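Endoglycosidase (PDB 6Q64) probably hydrolyses glycosidic bonds in complex N-glycans, as a family 18 endoglycosidase of a gut Bacteroides. Local coordinates at residues T204-E218 with D238-H250. The protein carries 1 engineered substitution. Residues are numbered along the deposited sequence; the frame is centred on the assembly and turned at random.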
loop_
_atom_site.group_PDB
_atom_site.type_symbol
_atom_site.label_atom_id
_atom_site.label_comp_id
_atom_site.label_asym_id
_atom_site.label_seq_id
_atom_site.Cartn_x
_atom_site.Cartn_y
_atom_site.Cartn_z
ATOM N N THR A 204 -14.717 13.287 -9.683
ATOM C CA THR A 204 -15.073 12.734 -8.356
ATOM C C THR A 204 -15.760 11.396 -8.556
ATOM O O THR A 204 -16.634 11.320 -9.423
ATOM C CB THR A 204 -16.008 13.653 -7.555
ATOM O OG1 THR A 204 -15.296 14.878 -7.510
ATOM C CG2 THR A 204 -16.270 13.250 -6.120
ATOM N N ILE A 205 -15.389 10.422 -7.739
ATOM C CA ILE A 205 -16.038 9.087 -7.696
ATOM C C ILE A 205 -17.178 9.155 -6.674
ATOM O O ILE A 205 -16.905 9.305 -5.465
ATOM C CB ILE A 205 -14.996 7.978 -7.407
ATOM C CG1 ILE A 205 -13.787 8.081 -8.338
ATOM C CG2 ILE A 205 -15.625 6.596 -7.501
ATOM C CD1 ILE A 205 -12.521 7.553 -7.707
ATOM N N SER A 206 -18.400 9.035 -7.188
ATOM C CA SER A 206 -19.703 9.198 -6.488
ATOM C C SER A 206 -20.786 8.881 -7.496
ATOM O O SER A 206 -20.572 9.090 -8.681
ATOM C CB SER A 206 -19.934 10.595 -5.973
ATOM O OG SER A 206 -20.201 11.476 -7.047
ATOM N N PRO A 207 -21.979 8.427 -7.076
ATOM C CA PRO A 207 -23.059 8.184 -8.040
ATOM C C PRO A 207 -23.335 9.427 -8.914
ATOM O O PRO A 207 -23.831 9.287 -10.019
ATOM C CB PRO A 207 -24.256 7.767 -7.161
ATOM C CG PRO A 207 -23.620 7.265 -5.850
ATOM C CD PRO A 207 -22.328 8.053 -5.697
ATOM N N SER A 208 -22.932 10.599 -8.425
ATOM C CA SER A 208 -23.205 11.935 -9.011
ATOM C C SER A 208 -22.075 12.297 -9.998
ATOM O O SER A 208 -22.283 13.159 -10.861
ATOM C CB SER A 208 -23.442 12.922 -7.849
ATOM O OG SER A 208 -23.008 14.253 -8.125
ATOM N N GLY A 209 -20.936 11.600 -9.943
ATOM C CA GLY A 209 -19.795 11.823 -10.863
ATOM C C GLY A 209 -19.453 10.589 -11.691
ATOM O O GLY A 209 -20.150 10.298 -12.617
ATOM N N ASN A 210 -18.384 9.882 -11.356
ATOM C CA ASN A 210 -17.948 8.634 -12.022
ATOM C C ASN A 210 -18.675 7.456 -11.385
ATOM O O ASN A 210 -18.096 6.838 -10.498
ATOM C CB ASN A 210 -16.437 8.467 -11.862
ATOM C CG ASN A 210 -15.836 7.427 -12.782
ATOM O OD1 ASN A 210 -16.540 6.576 -13.339
ATOM N ND2 ASN A 210 -14.521 7.500 -12.917
ATOM N N ASN A 211 -19.906 7.177 -11.782
ATOM C CA ASN A 211 -20.723 6.152 -11.087
ATOM C C ASN A 211 -20.122 4.775 -11.350
ATOM O O ASN A 211 -20.543 3.828 -10.644
ATOM C CB ASN A 211 -22.180 6.116 -11.542
ATOM C CG ASN A 211 -23.055 5.188 -10.712
ATOM O OD1 ASN A 211 -22.962 5.179 -9.456
ATOM N ND2 ASN A 211 -23.957 4.443 -11.402
ATOM N N LYS A 212 -19.251 4.641 -12.366
ATOM C CA LYS A 212 -18.740 3.302 -12.798
ATOM C C LYS A 212 -17.627 2.945 -11.826
ATOM O O LYS A 212 -17.695 1.911 -11.147
ATOM C CB LYS A 212 -18.382 3.210 -14.294
ATOM C CG LYS A 212 -17.547 4.339 -14.871
ATOM C CD LYS A 212 -17.634 4.511 -16.378
ATOM C CE LYS A 212 -17.014 5.841 -16.763
ATOM N NZ LYS A 212 -16.556 5.821 -18.163
HETATM N N MSE A 213 -16.711 3.899 -11.646
HETATM C CA MSE A 213 -15.726 3.776 -10.586
HETATM C C MSE A 213 -16.384 3.649 -9.206
HETATM O O MSE A 213 -15.775 3.141 -8.287
HETATM C CB MSE A 213 -14.720 4.930 -10.667
HETATM C CG MSE A 213 -13.324 4.546 -10.165
HETATM SE SE MSE A 213 -12.525 2.903 -10.963
HETATM C CE MSE A 213 -12.434 3.956 -12.579
ATOM N N GLN A 214 -17.635 4.073 -9.046
ATOM C CA GLN A 214 -18.287 4.033 -7.750
ATOM C C GLN A 214 -18.757 2.606 -7.456
ATOM O O GLN A 214 -18.578 2.141 -6.310
ATOM C CB GLN A 214 -19.453 5.026 -7.716
ATOM C CG GLN A 214 -20.411 4.853 -6.539
ATOM C CD GLN A 214 -19.839 5.359 -5.221
ATOM O OE1 GLN A 214 -19.017 6.283 -5.180
ATOM N NE2 GLN A 214 -20.292 4.751 -4.142
ATOM N N VAL A 215 -19.372 1.926 -8.416
ATOM C CA VAL A 215 -19.932 0.566 -8.126
ATOM C C VAL A 215 -18.776 -0.450 -8.226
ATOM O O VAL A 215 -18.874 -1.562 -7.641
ATOM C CB VAL A 215 -21.185 0.230 -8.968
ATOM C CG1 VAL A 215 -20.900 0.210 -10.456
ATOM C CG2 VAL A 215 -21.852 -1.068 -8.515
ATOM N N PHE A 216 -17.671 -0.028 -8.842
ATOM C CA PHE A 216 -16.392 -0.773 -8.831
ATOM C C PHE A 216 -15.952 -0.945 -7.375
ATOM O O PHE A 216 -15.977 -2.064 -6.808
ATOM C CB PHE A 216 -15.354 -0.042 -9.680
ATOM C CG PHE A 216 -14.043 -0.773 -9.746
ATOM C CD1 PHE A 216 -13.990 -2.063 -10.254
ATOM C CD2 PHE A 216 -12.874 -0.198 -9.259
ATOM C CE1 PHE A 216 -12.789 -2.753 -10.305
ATOM C CE2 PHE A 216 -11.674 -0.892 -9.304
ATOM C CZ PHE A 216 -11.636 -2.167 -9.833
ATOM N N ILE A 217 -15.611 0.185 -6.771
ATOM C CA ILE A 217 -15.187 0.308 -5.349
ATOM C C ILE A 217 -16.278 -0.247 -4.438
ATOM O O ILE A 217 -15.937 -0.854 -3.440
ATOM C CB ILE A 217 -14.914 1.783 -5.035
ATOM C CG1 ILE A 217 -13.705 2.301 -5.809
ATOM C CG2 ILE A 217 -14.776 2.004 -3.546
ATOM C CD1 ILE A 217 -13.586 3.790 -5.764
ATOM N N GLU A 218 -17.543 -0.001 -4.760
ATOM C CA GLU A 218 -18.682 -0.487 -3.942
ATOM C C GLU A 218 -18.616 -2.019 -3.867
ATOM O O GLU A 218 -18.825 -2.549 -2.753
ATOM C CB GLU A 218 -20.006 0.009 -4.525
ATOM C CG GLU A 218 -20.736 1.027 -3.675
ATOM C CD GLU A 218 -22.033 1.511 -4.308
ATOM O OE1 GLU A 218 -22.791 0.662 -4.846
ATOM O OE2 GLU A 218 -22.272 2.738 -4.301
ATOM N N ASP A 238 -7.520 11.548 -4.014
ATOM C CA ASP A 238 -8.191 12.864 -3.781
ATOM C C ASP A 238 -9.506 12.962 -4.598
ATOM O O ASP A 238 -10.372 13.726 -4.206
ATOM C CB ASP A 238 -7.222 14.030 -4.037
ATOM C CG ASP A 238 -6.493 13.920 -5.364
ATOM O OD1 ASP A 238 -5.675 12.986 -5.504
ATOM O OD2 ASP A 238 -6.794 14.712 -6.274
ATOM N N LEU A 239 -9.681 12.167 -5.653
ATOM C CA LEU A 239 -10.909 12.106 -6.482
ATOM C C LEU A 239 -11.996 11.293 -5.779
ATOM O O LEU A 239 -13.111 11.202 -6.314
ATOM C CB LEU A 239 -10.552 11.454 -7.816
ATOM C CG LEU A 239 -9.562 12.264 -8.642
ATOM C CD1 LEU A 239 -9.116 11.508 -9.887
ATOM C CD2 LEU A 239 -10.192 13.583 -9.014
ATOM N N LEU A 240 -11.702 10.669 -4.654
ATOM C CA LEU A 240 -12.779 9.993 -3.900
ATOM C C LEU A 240 -13.773 11.058 -3.375
ATOM O O LEU A 240 -13.340 12.079 -2.819
ATOM C CB LEU A 240 -12.177 9.128 -2.780
ATOM C CG LEU A 240 -11.498 7.827 -3.226
ATOM C CD1 LEU A 240 -10.659 7.232 -2.105
ATOM C CD2 LEU A 240 -12.494 6.782 -3.701
ATOM N N SER A 241 -15.079 10.832 -3.549
ATOM C CA SER A 241 -16.127 11.574 -2.808
ATOM C C SER A 241 -15.977 11.287 -1.314
ATOM O O SER A 241 -15.446 10.255 -0.976
ATOM C CB SER A 241 -17.491 11.211 -3.275
ATOM O OG SER A 241 -17.845 9.900 -2.854
ATOM N N THR A 242 -16.445 12.192 -0.464
ATOM C CA THR A 242 -16.448 12.056 1.010
ATOM C C THR A 242 -16.988 10.657 1.341
ATOM O O THR A 242 -16.332 9.916 2.089
ATOM C CB THR A 242 -17.243 13.205 1.661
ATOM O OG1 THR A 242 -16.811 14.502 1.249
ATOM C CG2 THR A 242 -17.112 13.250 3.160
ATOM N N GLU A 243 -18.148 10.306 0.802
ATOM C CA GLU A 243 -18.865 9.071 1.204
ATOM C C GLU A 243 -18.075 7.868 0.721
ATOM O O GLU A 243 -17.967 6.900 1.484
ATOM C CB GLU A 243 -20.283 9.009 0.634
ATOM C CG GLU A 243 -21.293 9.764 1.466
ATOM C CD GLU A 243 -21.169 9.492 2.953
ATOM O OE1 GLU A 243 -21.317 8.285 3.325
ATOM O OE2 GLU A 243 -20.883 10.476 3.718
ATOM N N THR A 244 -17.613 7.919 -0.523
ATOM C CA THR A 244 -16.906 6.796 -1.188
ATOM C C THR A 244 -15.565 6.594 -0.450
ATOM O O THR A 244 -15.170 5.446 -0.195
ATOM C CB THR A 244 -16.808 7.044 -2.702
ATOM O OG1 THR A 244 -18.067 7.402 -3.279
ATOM C CG2 THR A 244 -16.322 5.827 -3.442
ATOM N N SER A 245 -14.928 7.676 -0.022
ATOM C CA SER A 245 -13.691 7.628 0.784
ATOM C C SER A 245 -13.878 6.721 2.019
ATOM O O SER A 245 -12.897 6.130 2.477
ATOM C CB SER A 245 -13.219 9.024 1.142
ATOM O OG SER A 245 -13.698 9.419 2.417
ATOM N N LYS A 246 -15.073 6.608 2.582
ATOM C CA LYS A 246 -15.267 5.748 3.778
ATOM C C LYS A 246 -15.073 4.278 3.396
ATOM O O LYS A 246 -14.878 3.469 4.286
ATOM C CB LYS A 246 -16.638 5.982 4.410
ATOM C CG LYS A 246 -16.794 7.370 5.013
ATOM C CD LYS A 246 -18.162 7.658 5.602
ATOM C CE LYS A 246 -18.215 8.987 6.328
ATOM N NZ LYS A 246 -19.479 9.688 6.038
ATOM N N LEU A 247 -15.103 3.947 2.113
ATOM C CA LEU A 247 -15.017 2.539 1.655
ATOM C C LEU A 247 -13.559 2.148 1.358
ATOM O O LEU A 247 -13.317 0.940 1.045
ATOM C CB LEU A 247 -15.878 2.390 0.402
ATOM C CG LEU A 247 -17.386 2.436 0.593
ATOM C CD1 LEU A 247 -18.045 2.062 -0.722
ATOM C CD2 LEU A 247 -17.860 1.518 1.716
ATOM N N VAL A 248 -12.646 3.110 1.483
ATOM C CA VAL A 248 -11.200 2.967 1.185
ATOM C C VAL A 248 -10.356 3.233 2.435
ATOM O O VAL A 248 -10.449 4.318 3.021
ATOM C CB VAL A 248 -10.852 3.931 0.058
ATOM C CG1 VAL A 248 -9.359 4.044 -0.132
ATOM C CG2 VAL A 248 -11.540 3.487 -1.210
ATOM N N ASP A 249 -9.495 2.282 2.785
ATOM C CA ASP A 249 -8.864 2.223 4.117
ATOM C C ASP A 249 -7.673 3.186 4.150
ATOM O O ASP A 249 -7.358 3.674 5.269
ATOM C CB ASP A 249 -8.548 0.767 4.454
ATOM C CG ASP A 249 -9.789 -0.103 4.525
ATOM O OD1 ASP A 249 -10.671 0.221 5.341
ATOM O OD2 ASP A 249 -9.873 -1.080 3.747
ATOM N N HIS A 250 -7.023 3.473 3.017
ATOM C CA HIS A 250 -5.887 4.444 2.988
ATOM C C HIS A 250 -5.825 5.175 1.654
ATOM O O HIS A 250 -6.139 4.571 0.609
ATOM C CB HIS A 250 -4.503 3.797 3.164
ATOM C CG HIS A 250 -4.232 3.336 4.547
ATOM N ND1 HIS A 250 -4.473 2.048 4.932
ATOM C CD2 HIS A 250 -3.811 3.992 5.647
ATOM C CE1 HIS A 250 -4.203 1.912 6.224
ATOM N NE2 HIS A 250 -3.807 3.095 6.687
#
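The carbonyl oxygen of Ile205 is gripped twice by Ser241: Ser241 N donates to Ile205 O at 3.1 Å, tilted 24° from the carbonyl plane, and Ser241 OG adds a weak bond to the same oxygen. The amide of the same residue, Ile205 N, gives a nearly straight bond of 2.8 Å to Leu239 O, and together these backbone bonds make an isolated bridge between Ile205 and Leu240. Ser241 OG has a second task as N-cap of the short, weakly bonded helix at about 242-245, accepting from Thr244 N; it stands between its own backbone N and carbonyl carbon (chi1 72°), from where it serves both. In the TIM-barrel fold of family 18 glycoside hydrolases, the contact joins the start of helix 211-224 and the loop before it to the segment linking the neighbouring parallel strands 230-235 and 251-254. Gln214 folds back at chi2 (75°), bringing OE1 to Thr244 OG1, which donates to it over a modelled distance too short to be trusted. At the other end of the same amide, Gln214 NE2 donates in the amide plane to Glu218 OE2 at 2.8 Å, a bond that by itself holds the amide plane. A leucine in place of Gln214 would probably leave Glu218 OE2 without its amide donor and the Thr244 hydroxyl without a nearby acceptor. Alongside, Ile217 sends CD1 against Leu240 CD2 (3.8 Å), while its CG2 branch, anti to the backbone N, reaches Leu247 CB at 4.1 Å and also touches the methyls of Thr244 and Val248. Leu231 and Met233 of strand 230-235 also touch Ile217 and Leu240, respectively.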